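Local structure of similar to hydroxylamine oxidoreductase (Kuenenia stuttgartiensis, 6H5L) at residues E457-R462 and T496-E501; E385-D390 and A503-L508; Q379-V384 and P434-I439; N399-P404 and L447-N452. The protein is a multi-heme c-type cytochrome related to hydroxylamine oxidoreductase, part of a large heme-rich reductase complex, and probably passes electrons along its chain of hemes. One frame throughout, in Å; residues are numbered along the deposited sequence.

Contact 1. Residues E457-R462 and T496-E501; sequences ENMYNR and TRIQAE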
loop_
_atom_site.group_PDB
_atom_site.type_symbol
_atom_site.label_atom_id
_atom_site.label_comp_id
_atom_site.label_asym_id
_atom_site.label_seq_id
_atom_site.Cartn_x
_atom_site.Cartn_y
_atom_site.Cartn_z
ATOM N N GLU A 457 -55.108 -39.405 16.636
ATOM C CA GLU A 457 -54.797 -38.279 17.514
ATOM C C GLU A 457 -53.458 -37.645 17.155
ATOM O O GLU A 457 -53.312 -36.415 17.201
ATOM C CB GLU A 457 -54.808 -38.736 18.973
ATOM C CG GLU A 457 -56.198 -38.863 19.569
ATOM C CD GLU A 457 -56.182 -39.520 20.931
ATOM O OE1 GLU A 457 -55.836 -40.718 21.007
ATOM O OE2 GLU A 457 -56.504 -38.837 21.927
ATOM N N ASN A 458 -52.471 -38.462 16.786
ATOM C CA ASN A 458 -51.180 -37.934 16.370
ATOM C C ASN A 458 -51.190 -37.419 14.939
ATOM O O ASN A 458 -50.361 -36.572 14.597
ATOM C CB ASN A 458 -50.101 -39.002 16.527
ATOM C CG ASN A 458 -49.326 -38.859 17.826
ATOM O OD1 ASN A 458 -49.725 -38.108 18.715
ATOM N ND2 ASN A 458 -48.213 -39.576 17.939
ATOM N N MET A 459 -52.100 -37.909 14.097
ATOM C CA MET A 459 -52.303 -37.273 12.800
ATOM C C MET A 459 -52.730 -35.825 12.982
ATOM O O MET A 459 -52.160 -34.915 12.369
ATOM C CB MET A 459 -53.354 -38.031 11.988
ATOM C CG MET A 459 -53.004 -39.462 11.649
ATOM S SD MET A 459 -54.376 -40.321 10.845
ATOM C CE MET A 459 -53.707 -41.978 10.717
ATOM N N TYR A 460 -53.742 -35.596 13.822
ATOM C CA TYR A 460 -54.173 -34.232 14.106
ATOM C C TYR A 460 -53.073 -33.440 14.798
ATOM O O TYR A 460 -52.882 -32.252 14.516
ATOM C CB TYR A 460 -55.442 -34.246 14.958
ATOM C CG TYR A 460 -55.856 -32.875 15.439
ATOM C CD1 TYR A 460 -56.050 -31.835 14.541
ATOM C CD2 TYR A 460 -56.056 -32.622 16.789
ATOM C CE1 TYR A 460 -56.425 -30.578 14.975
ATOM C CE2 TYR A 460 -56.435 -31.369 17.231
ATOM C CZ TYR A 460 -56.617 -30.350 16.320
ATOM O OH TYR A 460 -56.995 -29.101 16.755
ATOM N N ASN A 461 -52.339 -34.082 15.711
ATOM C CA ASN A 461 -51.233 -33.409 16.384
ATOM C C ASN A 461 -50.213 -32.887 15.378
ATOM O O ASN A 461 -49.740 -31.751 15.488
ATOM C CB ASN A 461 -50.569 -34.356 17.382
ATOM C CG ASN A 461 -51.346 -34.478 18.677
ATOM O OD1 ASN A 461 -52.149 -33.609 19.015
ATOM N ND2 ASN A 461 -51.104 -35.556 19.414
ATOM N N ARG A 462 -49.863 -33.706 14.385
ATOM C CA ARG A 462 -48.949 -33.242 13.346
ATOM C C ARG A 462 -49.573 -32.141 12.500
ATOM O O ARG A 462 -48.850 -31.313 11.932
ATOM C CB ARG A 462 -48.508 -34.410 12.468
ATOM C CG ARG A 462 -47.479 -35.326 13.120
ATOM C CD ARG A 462 -46.994 -36.399 12.159
ATOM N NE ARG A 462 -48.056 -37.336 11.809
ATOM C CZ ARG A 462 -48.364 -38.412 12.524
ATOM N NH1 ARG A 462 -47.689 -38.687 13.633
ATOM N NH2 ARG A 462 -49.345 -39.215 12.133
ATOM N N THR A 496 -56.634 -35.736 4.953
ATOM C CA THR A 496 -56.943 -36.932 4.174
ATOM C C THR A 496 -56.825 -38.186 5.030
ATOM O O THR A 496 -57.711 -39.049 5.016
ATOM C CB THR A 496 -56.015 -37.025 2.963
ATOM O OG1 THR A 496 -56.119 -35.829 2.183
ATOM C CG2 THR A 496 -56.386 -38.221 2.097
ATOM N N ARG A 497 -55.731 -38.301 5.788
ATOM C CA ARG A 497 -55.532 -39.473 6.635
ATOM C C ARG A 497 -56.553 -39.523 7.765
ATOM O O ARG A 497 -57.001 -40.607 8.158
ATOM C CB ARG A 497 -54.113 -39.478 7.205
ATOM C CG ARG A 497 -53.000 -39.521 6.166
ATOM C CD ARG A 497 -51.643 -39.562 6.853
ATOM N NE ARG A 497 -50.535 -39.721 5.915
ATOM C CZ ARG A 497 -49.768 -38.725 5.484
ATOM N NH1 ARG A 497 -49.984 -37.486 5.904
ATOM N NH2 ARG A 497 -48.780 -38.969 4.635
ATOM N N ILE A 498 -56.932 -38.361 8.301
ATOM C CA ILE A 498 -57.883 -38.328 9.408
ATOM C C ILE A 498 -59.264 -38.769 8.943
ATOM O O ILE A 498 -59.961 -39.515 9.643
ATOM C CB ILE A 498 -57.912 -36.924 10.041
ATOM C CG1 ILE A 498 -56.595 -36.641 10.766
ATOM C CG2 ILE A 498 -59.087 -36.786 10.997
ATOM C CD1 ILE A 498 -56.454 -35.215 11.240
ATOM N N GLN A 499 -59.682 -38.328 7.753
ATOM C CA GLN A 499 -60.989 -38.726 7.240
ATOM C C GLN A 499 -61.028 -40.213 6.917
ATOM O O GLN A 499 -62.019 -40.893 7.214
ATOM C CB GLN A 499 -61.347 -37.900 6.005
ATOM C CG GLN A 499 -61.601 -36.430 6.289
ATOM C CD GLN A 499 -62.050 -35.670 5.057
ATOM O OE1 GLN A 499 -62.172 -36.239 3.972
ATOM N NE2 GLN A 499 -62.302 -34.377 5.219
ATOM N N ALA A 500 -59.962 -40.735 6.306
ATOM C CA ALA A 500 -59.918 -42.157 5.982
ATOM C C ALA A 500 -59.930 -43.008 7.243
ATOM O O ALA A 500 -60.564 -44.069 7.280
ATOM C CB ALA A 500 -58.681 -42.466 5.138
ATOM N N GLU A 501 -59.240 -42.556 8.291
ATOM C CA GLU A 501 -59.229 -43.303 9.544
ATOM C C GLU A 501 -60.577 -43.220 10.248
ATOM O O GLU A 501 -61.051 -44.214 10.812
ATOM C CB GLU A 501 -58.109 -42.788 10.449
ATOM C CG GLU A 501 -57.992 -43.508 11.785
ATOM C CD GLU A 501 -57.432 -44.914 11.664
ATOM O OE1 GLU A 501 -57.117 -45.350 10.535
ATOM O OE2 GLU A 501 -57.301 -45.586 12.709
#

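Contact 2. Residues E385-D390 and A503-L508; sequences EDLIAD and ARLRRL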
loop_
_atom_site.group_PDB
_atom_site.type_symbol
_atom_site.label_atom_id
_atom_site.label_comp_id
_atom_site.label_asym_id
_atom_site.label_seq_id
_atom_site.Cartn_x
_atom_site.Cartn_y
_atom_site.Cartn_z
ATOM N N GLU A 385 -62.959 -35.694 17.622
ATOM C CA GLU A 385 -63.775 -35.678 18.832
ATOM C C GLU A 385 -65.122 -36.357 18.621
ATOM O O GLU A 385 -65.676 -36.928 19.567
ATOM C CB GLU A 385 -63.966 -34.242 19.317
ATOM C CG GLU A 385 -62.693 -33.604 19.850
ATOM C CD GLU A 385 -62.898 -32.174 20.303
ATOM O OE1 GLU A 385 -61.991 -31.623 20.963
ATOM O OE2 GLU A 385 -63.966 -31.600 20.002
ATOM N N ASP A 386 -65.666 -36.308 17.404
ATOM C CA ASP A 386 -66.914 -37.016 17.134
ATOM C C ASP A 386 -66.725 -38.523 17.247
ATOM O O ASP A 386 -67.607 -39.230 17.746
ATOM C CB ASP A 386 -67.451 -36.642 15.753
ATOM C CG ASP A 386 -67.993 -35.229 15.704
ATOM O OD1 ASP A 386 -67.967 -34.543 16.748
ATOM O OD2 ASP A 386 -68.448 -34.806 14.619
ATOM N N LEU A 387 -65.581 -39.033 16.782
ATOM C CA LEU A 387 -65.263 -40.443 16.983
ATOM C C LEU A 387 -65.214 -40.788 18.465
ATOM O O LEU A 387 -65.685 -41.852 18.881
ATOM C CB LEU A 387 -63.928 -40.781 16.317
ATOM C CG LEU A 387 -63.834 -40.679 14.796
ATOM C CD1 LEU A 387 -62.379 -40.671 14.363
ATOM C CD2 LEU A 387 -64.579 -41.828 14.136
ATOM N N ILE A 388 -64.638 -39.897 19.277
ATOM C CA ILE A 388 -64.570 -40.126 20.716
ATOM C C ILE A 388 -65.970 -40.134 21.316
ATOM O O ILE A 388 -66.331 -41.031 22.089
ATOM C CB ILE A 388 -63.670 -39.068 21.381
ATOM C CG1 ILE A 388 -62.217 -39.239 20.927
ATOM C CG2 ILE A 388 -63.777 -39.144 22.895
ATOM C CD1 ILE A 388 -61.292 -38.126 21.382
ATOM N N ALA A 389 -66.783 -39.136 20.961
ATOM C CA ALA A 389 -68.144 -39.058 21.482
ATOM C C ALA A 389 -68.970 -40.268 21.064
ATOM O O ALA A 389 -69.771 -40.786 21.852
ATOM C CB ALA A 389 -68.810 -37.763 21.016
ATOM N N ASP A 390 -68.787 -40.735 19.828
ATOM C CA ASP A 390 -69.448 -41.938 19.336
ATOM C C ASP A 390 -68.803 -43.222 19.848
ATOM O O ASP A 390 -69.240 -44.311 19.460
ATOM C CB ASP A 390 -69.465 -41.940 17.802
ATOM C CG ASP A 390 -70.239 -40.769 17.220
ATOM O OD1 ASP A 390 -71.085 -40.196 17.938
ATOM O OD2 ASP A 390 -69.999 -40.419 16.043
ATOM N N ALA A 503 -63.487 -42.816 8.736
ATOM C CA ALA A 503 -64.341 -43.716 7.968
ATOM C C ALA A 503 -63.968 -45.173 8.199
ATOM O O ALA A 503 -64.837 -46.049 8.141
ATOM C CB ALA A 503 -64.260 -43.374 6.481
ATOM N N ARG A 504 -62.689 -45.449 8.465
ATOM C CA ARG A 504 -62.261 -46.816 8.739
ATOM C C ARG A 504 -62.795 -47.302 10.080
ATOM O O ARG A 504 -63.220 -48.457 10.205
ATOM C CB ARG A 504 -60.737 -46.894 8.708
ATOM C CG ARG A 504 -60.171 -48.244 8.318
ATOM C CD ARG A 504 -58.999 -48.048 7.375
ATOM N NE ARG A 504 -58.102 -46.998 7.849
ATOM C CZ ARG A 504 -57.379 -46.217 7.051
ATOM N NH1 ARG A 504 -57.455 -46.358 5.736
ATOM N NH2 ARG A 504 -56.589 -45.286 7.570
ATOM N N LEU A 505 -62.782 -46.435 11.095
ATOM C CA LEU A 505 -63.277 -46.827 12.410
ATOM C C LEU A 505 -64.793 -46.964 12.427
ATOM O O LEU A 505 -65.328 -47.809 13.153
ATOM C CB LEU A 505 -62.820 -45.819 13.463
ATOM C CG LEU A 505 -61.322 -45.821 13.772
ATOM C CD1 LEU A 505 -60.947 -44.626 14.631
ATOM C CD2 LEU A 505 -60.922 -47.120 14.456
ATOM N N ARG A 506 -65.502 -46.148 11.644
ATOM C CA ARG A 506 -66.950 -46.302 11.547
ATOM C C ARG A 506 -67.314 -47.542 10.740
ATOM O O ARG A 506 -68.317 -48.206 11.029
ATOM C CB ARG A 506 -67.574 -45.051 10.929
ATOM C CG ARG A 506 -67.293 -43.784 11.710
ATOM C CD ARG A 506 -67.988 -42.573 11.114
ATOM N NE ARG A 506 -67.697 -41.367 11.885
ATOM C CZ ARG A 506 -68.344 -41.012 12.991
ATOM N NH1 ARG A 506 -69.325 -41.772 13.458
ATOM N NH2 ARG A 506 -68.009 -39.901 13.632
ATOM N N ARG A 507 -66.510 -47.867 9.725
ATOM C CA ARG A 507 -66.755 -49.062 8.926
ATOM C C ARG A 507 -66.565 -50.326 9.756
ATOM O O ARG A 507 -67.375 -51.257 9.678
ATOM C CB ARG A 507 -65.829 -49.070 7.711
ATOM C CG ARG A 507 -66.068 -50.210 6.741
ATOM C CD ARG A 507 -65.082 -50.143 5.588
ATOM N NE ARG A 507 -65.393 -51.094 4.525
ATOM C CZ ARG A 507 -64.674 -51.225 3.415
ATOM N NH1 ARG A 507 -63.603 -50.467 3.223
ATOM N NH2 ARG A 507 -65.025 -52.113 2.496
ATOM N N LEU A 508 -65.496 -50.376 10.555
ATOM C CA LEU A 508 -65.260 -51.536 11.409
ATOM C C LEU A 508 -66.366 -51.696 12.443
ATOM O O LEU A 508 -66.808 -52.817 12.720
ATOM C CB LEU A 508 -63.899 -51.414 12.096
ATOM C CG LEU A 508 -62.783 -52.327 11.584
ATOM C CD1 LEU A 508 -62.574 -52.160 10.085
ATOM C CD2 LEU A 508 -61.489 -52.063 12.337
#

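Contact 3. Residues Q379-V384 and P434-I439; sequences QAQKIV and PVVGPI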
loop_
_atom_site.group_PDB
_atom_site.type_symbol
_atom_site.label_atom_id
_atom_site.label_comp_id
_atom_site.label_asym_id
_atom_site.label_seq_id
_atom_site.Cartn_x
_atom_site.Cartn_y
_atom_site.Cartn_z
ATOM N N GLN A 379 -61.577 -28.009 12.105
ATOM C CA GLN A 379 -62.392 -28.993 11.400
ATOM C C GLN A 379 -61.847 -30.401 11.597
ATOM O O GLN A 379 -62.616 -31.361 11.726
ATOM C CB GLN A 379 -62.465 -28.642 9.914
ATOM C CG GLN A 379 -63.238 -27.363 9.622
ATOM C CD GLN A 379 -62.946 -26.799 8.244
ATOM O OE1 GLN A 379 -61.906 -27.083 7.650
ATOM N NE2 GLN A 379 -63.865 -25.989 7.731
ATOM N N ALA A 380 -60.521 -30.544 11.619
ATOM C CA ALA A 380 -59.926 -31.854 11.866
ATOM C C ALA A 380 -60.168 -32.310 13.299
ATOM O O ALA A 380 -60.397 -33.499 13.547
ATOM C CB ALA A 380 -58.429 -31.818 11.562
ATOM N N GLN A 381 -60.121 -31.379 14.256
ATOM C CA GLN A 381 -60.375 -31.742 15.647
ATOM C C GLN A 381 -61.826 -32.152 15.865
ATOM O O GLN A 381 -62.109 -32.990 16.728
ATOM C CB GLN A 381 -59.999 -30.584 16.571
ATOM C CG GLN A 381 -60.002 -30.945 18.050
ATOM C CD GLN A 381 -59.450 -29.837 18.927
ATOM O OE1 GLN A 381 -58.468 -29.182 18.577
ATOM N NE2 GLN A 381 -60.082 -29.621 20.073
ATOM N N LYS A 382 -62.755 -31.577 15.095
ATOM C CA LYS A 382 -64.154 -31.985 15.189
ATOM C C LYS A 382 -64.327 -33.444 14.785
ATOM O O LYS A 382 -65.098 -34.183 15.408
ATOM C CB LYS A 382 -65.023 -31.081 14.315
ATOM C CG LYS A 382 -66.518 -31.347 14.422
ATOM C CD LYS A 382 -67.044 -30.989 15.804
ATOM C CE LYS A 382 -68.565 -30.980 15.842
ATOM N NZ LYS A 382 -69.145 -32.327 15.593
ATOM N N ILE A 383 -63.614 -33.875 13.742
ATOM C CA ILE A 383 -63.715 -35.257 13.281
ATOM C C ILE A 383 -63.204 -36.215 14.350
ATOM O O ILE A 383 -63.824 -37.249 14.628
ATOM C CB ILE A 383 -62.949 -35.429 11.957
ATOM C CG1 ILE A 383 -63.619 -34.610 10.849
ATOM C CG2 ILE A 383 -62.854 -36.896 11.581
ATOM C CD1 ILE A 383 -62.791 -34.494 9.591
ATOM N N VAL A 384 -62.068 -35.884 14.968
ATOM C CA VAL A 384 -61.490 -36.758 15.985
ATOM C C VAL A 384 -62.393 -36.831 17.210
ATOM O O VAL A 384 -62.589 -37.906 17.789
ATOM C CB VAL A 384 -60.075 -36.279 16.354
ATOM C CG1 VAL A 384 -59.469 -37.182 17.418
ATOM C CG2 VAL A 384 -59.189 -36.229 15.120
ATOM N N PRO A 434 -59.477 -38.879 27.077
ATOM C CA PRO A 434 -58.618 -38.253 26.070
ATOM C C PRO A 434 -58.530 -36.745 26.248
ATOM O O PRO A 434 -59.465 -36.086 26.706
ATOM C CB PRO A 434 -59.309 -38.602 24.742
ATOM C CG PRO A 434 -60.322 -39.654 25.077
ATOM C CD PRO A 434 -60.728 -39.375 26.483
ATOM N N VAL A 435 -57.372 -36.206 25.873
ATOM C CA VAL A 435 -57.129 -34.767 25.851
ATOM C C VAL A 435 -56.619 -34.432 24.456
ATOM O O VAL A 435 -55.532 -34.873 24.067
ATOM C CB VAL A 435 -56.125 -34.327 26.924
ATOM C CG1 VAL A 435 -55.946 -32.822 26.886
ATOM C CG2 VAL A 435 -56.587 -34.779 28.303
ATOM N N VAL A 436 -57.396 -33.652 23.706
ATOM C CA VAL A 436 -57.179 -33.466 22.277
ATOM C C VAL A 436 -57.040 -31.985 21.959
ATOM O O VAL A 436 -57.806 -31.156 22.462
ATOM C CB VAL A 436 -58.329 -34.086 21.456
ATOM C CG1 VAL A 436 -58.140 -33.806 19.975
ATOM C CG2 VAL A 436 -58.428 -35.579 21.716
ATOM N N GLY A 437 -56.053 -31.650 21.134
ATOM C CA GLY A 437 -55.910 -30.278 20.621
ATOM C C GLY A 437 -54.925 -29.356 21.302
ATOM O O GLY A 437 -54.266 -29.764 22.228
ATOM N N PRO A 438 -54.917 -28.061 20.935
ATOM C CA PRO A 438 -53.974 -27.093 21.418
ATOM C C PRO A 438 -53.670 -27.004 22.914
ATOM O O PRO A 438 -54.487 -26.935 23.753
ATOM C CB PRO A 438 -54.500 -25.744 20.928
ATOM C CG PRO A 438 -55.773 -26.064 20.252
ATOM C CD PRO A 438 -55.605 -27.492 19.819
ATOM N N ILE A 439 -52.369 -26.976 23.085
ATOM C CA ILE A 439 -51.457 -26.952 24.249
ATOM C C ILE A 439 -51.443 -28.279 24.986
ATOM O O ILE A 439 -50.501 -28.986 24.764
ATOM C CB ILE A 439 -51.617 -25.750 25.184
ATOM C CG1 ILE A 439 -52.006 -24.473 24.444
ATOM C CG2 ILE A 439 -50.324 -25.582 25.956
ATOM C CD1 ILE A 439 -51.086 -24.131 23.320
#

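Contact 4. Residues N399-P404 and L447-N452; sequences NRDPYP and LQMQDN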
loop_
_atom_site.group_PDB
_atom_site.type_symbol
_atom_site.label_atom_id
_atom_site.label_comp_id
_atom_site.label_asym_id
_atom_site.label_seq_id
_atom_site.Cartn_x
_atom_site.Cartn_y
_atom_site.Cartn_z
ATOM N N ASN A 399 -59.328 -48.877 28.210
ATOM C CA ASN A 399 -58.366 -49.937 27.924
ATOM C C ASN A 399 -57.064 -49.383 27.348
ATOM O O ASN A 399 -56.464 -49.970 26.445
ATOM C CB ASN A 399 -58.970 -50.972 26.978
ATOM C CG ASN A 399 -60.126 -51.725 27.605
ATOM O OD1 ASN A 399 -61.291 -51.404 27.370
ATOM N ND2 ASN A 399 -59.810 -52.729 28.414
ATOM N N ARG A 400 -56.617 -48.241 27.865
ATOM C CA ARG A 400 -55.337 -47.669 27.474
ATOM C C ARG A 400 -54.804 -46.847 28.638
ATOM O O ARG A 400 -55.528 -46.531 29.586
ATOM C CB ARG A 400 -55.459 -46.823 26.200
ATOM C CG ARG A 400 -56.158 -45.484 26.380
ATOM C CD ARG A 400 -56.366 -44.811 25.031
ATOM N NE ARG A 400 -56.508 -43.363 25.147
ATOM C CZ ARG A 400 -56.559 -42.536 24.107
ATOM N NH1 ARG A 400 -56.480 -43.015 22.874
ATOM N NH2 ARG A 400 -56.685 -41.229 24.299
ATOM N N ASP A 401 -53.517 -46.507 28.556
ATOM C CA ASP A 401 -52.882 -45.744 29.618
ATOM C C ASP A 401 -53.573 -44.392 29.792
ATOM O O ASP A 401 -54.103 -43.825 28.832
ATOM C CB ASP A 401 -51.400 -45.532 29.317
ATOM C CG ASP A 401 -50.538 -46.689 29.775
ATOM O OD1 ASP A 401 -51.088 -47.650 30.353
ATOM O OD2 ASP A 401 -49.308 -46.640 29.553
ATOM N N PRO A 402 -53.586 -43.855 31.011
ATOM C CA PRO A 402 -54.197 -42.538 31.226
ATOM C C PRO A 402 -53.347 -41.408 30.670
ATOM O O PRO A 402 -52.297 -41.649 30.067
ATOM C CB PRO A 402 -54.313 -42.454 32.753
ATOM C CG PRO A 402 -53.200 -43.314 33.249
ATOM C CD PRO A 402 -53.094 -44.449 32.267
ATOM N N TYR A 403 -53.807 -40.175 30.861
ATOM C CA TYR A 403 -53.011 -39.013 30.494
ATOM C C TYR A 403 -51.666 -39.070 31.217
ATOM O O TYR A 403 -51.600 -39.538 32.360
ATOM C CB TYR A 403 -53.766 -37.729 30.850
ATOM C CG TYR A 403 -53.132 -36.450 30.350
ATOM C CD1 TYR A 403 -53.363 -35.994 29.058
ATOM C CD2 TYR A 403 -52.310 -35.693 31.173
ATOM C CE1 TYR A 403 -52.788 -34.822 28.599
ATOM C CE2 TYR A 403 -51.730 -34.521 30.724
ATOM C CZ TYR A 403 -51.973 -34.089 29.436
ATOM O OH TYR A 403 -51.398 -32.923 28.984
ATOM N N PRO A 404 -50.579 -38.629 30.581
ATOM C CA PRO A 404 -49.252 -38.784 31.192
ATOM C C PRO A 404 -49.169 -38.139 32.569
ATOM O O PRO A 404 -49.516 -36.970 32.752
ATOM C CB PRO A 404 -48.316 -38.100 30.186
ATOM C CG PRO A 404 -49.208 -37.267 29.314
ATOM C CD PRO A 404 -50.495 -38.018 29.246
ATOM N N LEU A 447 -44.320 -38.441 23.561
ATOM C CA LEU A 447 -44.219 -39.724 24.240
ATOM C C LEU A 447 -45.358 -40.630 23.797
ATOM O O LEU A 447 -46.486 -40.171 23.600
ATOM C CB LEU A 447 -44.252 -39.541 25.763
ATOM C CG LEU A 447 -44.318 -40.792 26.639
ATOM C CD1 LEU A 447 -43.080 -41.651 26.450
ATOM C CD2 LEU A 447 -44.494 -40.406 28.099
ATOM N N GLN A 448 -45.052 -41.915 23.639
ATOM C CA GLN A 448 -46.042 -42.927 23.296
ATOM C C GLN A 448 -46.200 -43.882 24.471
ATOM O O GLN A 448 -45.250 -44.579 24.844
ATOM C CB GLN A 448 -45.644 -43.693 22.035
ATOM C CG GLN A 448 -46.600 -44.822 21.683
ATOM C CD GLN A 448 -48.005 -44.331 21.409
ATOM O OE1 GLN A 448 -48.204 -43.202 20.967
ATOM N NE2 GLN A 448 -48.992 -45.180 21.674
ATOM N N MET A 449 -47.393 -43.906 25.049
ATOM C CA MET A 449 -47.729 -44.806 26.138
ATOM C C MET A 449 -48.523 -45.987 25.583
ATOM O O MET A 449 -48.633 -46.171 24.366
ATOM C CB MET A 449 -48.480 -44.039 27.227
ATOM C CG MET A 449 -47.636 -42.960 27.890
ATOM S SD MET A 449 -48.557 -41.981 29.084
ATOM C CE MET A 449 -49.816 -41.288 28.018
ATOM N N GLN A 450 -49.080 -46.802 26.474
ATOM C CA GLN A 450 -49.760 -48.030 26.064
ATOM C C GLN A 450 -51.042 -47.664 25.326
ATOM O O GLN A 450 -52.064 -47.357 25.943
ATOM C CB GLN A 450 -50.050 -48.906 27.276
ATOM C CG GLN A 450 -50.257 -50.372 26.949
ATOM C CD GLN A 450 -48.977 -51.050 26.507
ATOM O OE1 GLN A 450 -48.723 -51.203 25.312
ATOM N NE2 GLN A 450 -48.161 -51.462 27.472
ATOM N N ASP A 451 -50.983 -47.695 23.991
ATOM C CA ASP A 451 -52.117 -47.368 23.125
ATOM C C ASP A 451 -52.659 -45.966 23.398
ATOM O O ASP A 451 -53.860 -45.714 23.268
ATOM C CB ASP A 451 -53.229 -48.414 23.248
ATOM C CG ASP A 451 -52.810 -49.773 22.717
ATOM O OD1 ASP A 451 -52.201 -49.825 21.625
ATOM O OD2 ASP A 451 -53.079 -50.790 23.392
ATOM N N ASN A 452 -51.775 -45.043 23.771
ATOM C CA ASN A 452 -52.148 -43.661 24.040
ATOM C C ASN A 452 -50.981 -42.750 23.676
ATOM O O ASN A 452 -49.925 -42.811 24.321
ATOM C CB ASN A 452 -52.546 -43.484 25.509
ATOM C CG ASN A 452 -53.056 -42.086 25.819
ATOM O OD1 ASN A 452 -53.218 -41.252 24.927
ATOM N ND2 ASN A 452 -53.323 -41.828 27.093
HETATM O O HOH W 1 -53.970 -50.545 26.168
#

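Contact 1. Residues E457-R462 and T496-E501
R497 of helix 480-513 meets M459 of helix 455-476 with the base of its side chain: R497 CB lies 3.7 Å from M459 SD, while the extended remainder of the arginine slants past the thioether. M459 reaches across because its CG stands anti to its own carbonyl carbon (chi1 -62°) and the chain beyond runs straight, carrying sulfur and methyl out to the facing helix. At I498 the two backbones come nearest, with the CA atoms of I498 and M459 6.6 Å apart. The CG1-CD1 branch of I498 does the touching here. Its inner carbon, I498 CG1, packs on M459 CB at 3.7 Å, and its tip, I498 CD1, rests against the backbone of Y460, 3.8 Å from Y460 N. I498 also touches A380 and I383, so helix 356-389 closes this side. One turn after R497, E501 brings its CB loosely toward the methyl of M459, while its carboxylate is claimed by R504 and by R504 of a neighbouring subunit. With axes 9.5 Å apart and inclined at 161°, held by van der Waals contact, the pair is an antiparallel helical hairpin within the C-terminal helix bundle.

Contact 2. Residues E385-D390 and A503-L508
R506 and D390 form a salt bridge at the exposed margin of this contact, with both terminal nitrogens of the arginine converging on a single carboxylate oxygen. R506 NH1 is 3.0 Å from D390 OD2, and R506 NH2 reaches the same D390 OD2 at 3.2 Å. The oxygen sits in the guanidinium plane, but the carboxylate plane is turned by 71° from it, and both bonds go to OD2. L387 lies over one face of the guanidinium, with L387 CD2 3.9 Å from R506 NE, and the CB of D386 comes up to the edge. An extended chain from CG to NE lets R506 span the gap between the helices. Beside it the leucines L387 and L505 meet through their methyls, L387 CD1 to L505 CD1 at 4.2 Å. Farther out, L392 packs against both L387 and R506, and K382 takes the carboxylate of D386. D390 follows directly on the last turn of helix 356-389, and the arginine probably offsets the unfavourable pairing of a negative charge with a helix C-terminus. The arrangement is a surface salt bridge closing a leucine contact between two nearly parallel helices, inclined at 20°, of the C-terminal bundle.

Contact 3. Residues Q379-V384 and P434-I439
Q381 and V436 mark where the loop between helices 420-429 and 443-446 lies along helix 356-389 of the C-terminal helix bundle. The close part is built round the glutamine. Its CG stands anti to the backbone N (chi1 -170°) and the extended chain delivers the carboxamide to the G437 backbone. Q381 OE1 is 3.5 Å from G437 CA, where any CB would collide with it; the backbone angles of G437 also call for glycine. Q381 CG rests on V436 CG1 at 3.9 Å, the two side chains running past each other in opposite directions. Beyond the contact its nitrogen bonds to E385; its oxygen probably bonds to the Y460 hydroxyl, though the modelled separation is implausibly short. With a leucine here, E385 would probably lose a hydrogen-bonding mate, as would buried Y460 if its bond is real. The looser part lies one turn on, where V384 CG1 stands 4.4 Å from V436 CG1 of the partly exposed valine. Q381 OE1 also touches the proline ring, 3.5 Å from P438 CD.

Contact 4. Residues N399-P404 and L447-N452
R400 and N452 stack their flat groups, the guanidinium and amide planes 15° apart. N452 OD1, also hydrogen-bonded to the Y443 hydroxyl, lies over one guanidinium face toward the rim, 3.5 Å from R400 NH2, while R400 NH1 forms a salt bridge with E457. R400 CG stands between its backbone N and carbonyl carbon (chi1 73°), sending the extended chain across N452. Were R400 replaced by alanine, E457 would probably lose this charge partner and the amide of N452 the flat group stacked on it. The D401 carboxylate, also paired with R190, accepts a hydrogen bond from above its plane, Q450 N to D401 OD2 at 3.1 Å. The Y403 ring carries P404 CD over one face and meets Y443 edge-to-face. Two bonds tie the D401 backbone to the type II turn M449-N452: D401 N bonds nearly straight to Q450 O at 3.1 Å, and N452 ND2 reaches D401 O at 2.8 Å. A water donates to both N399 O and D451 OD2. M449 CE packs on P404 CD at 3.6 Å. One loop leads into helix 406-412, the other into helix 455-476; helix 182-189 packs on P404, and a neighbouring subunit's helix 480-513 meets the turn.

How the contacts relate
Contacts 1, 2 and 3 share the C-terminal bundle: contacts 1 and 2 follow each other on helix 480-513 with centres 12 Å apart, and contacts 2 and 3 share helix 356-389. Contact 3 is the hub. Its loop touches contact 1 where Y460 CE2 meets G437 CA at 3.6 Å, contact 2 where I388 CD1 meets V436 CG2 at 3.8 Å, and contact 4 where V435 CG2 packs on Y403 CD1 at 3.5 Å. A salt bridge, E457 OE1 to R400 NH1 at 3.0 Å, joins contacts 1 and 4. The hemes lie inward: the side chains of P438 and Y403 are about 10 Å from a heme c. All four reach neighbouring subunits, contact 3 from Q379 to Y192 of another copy.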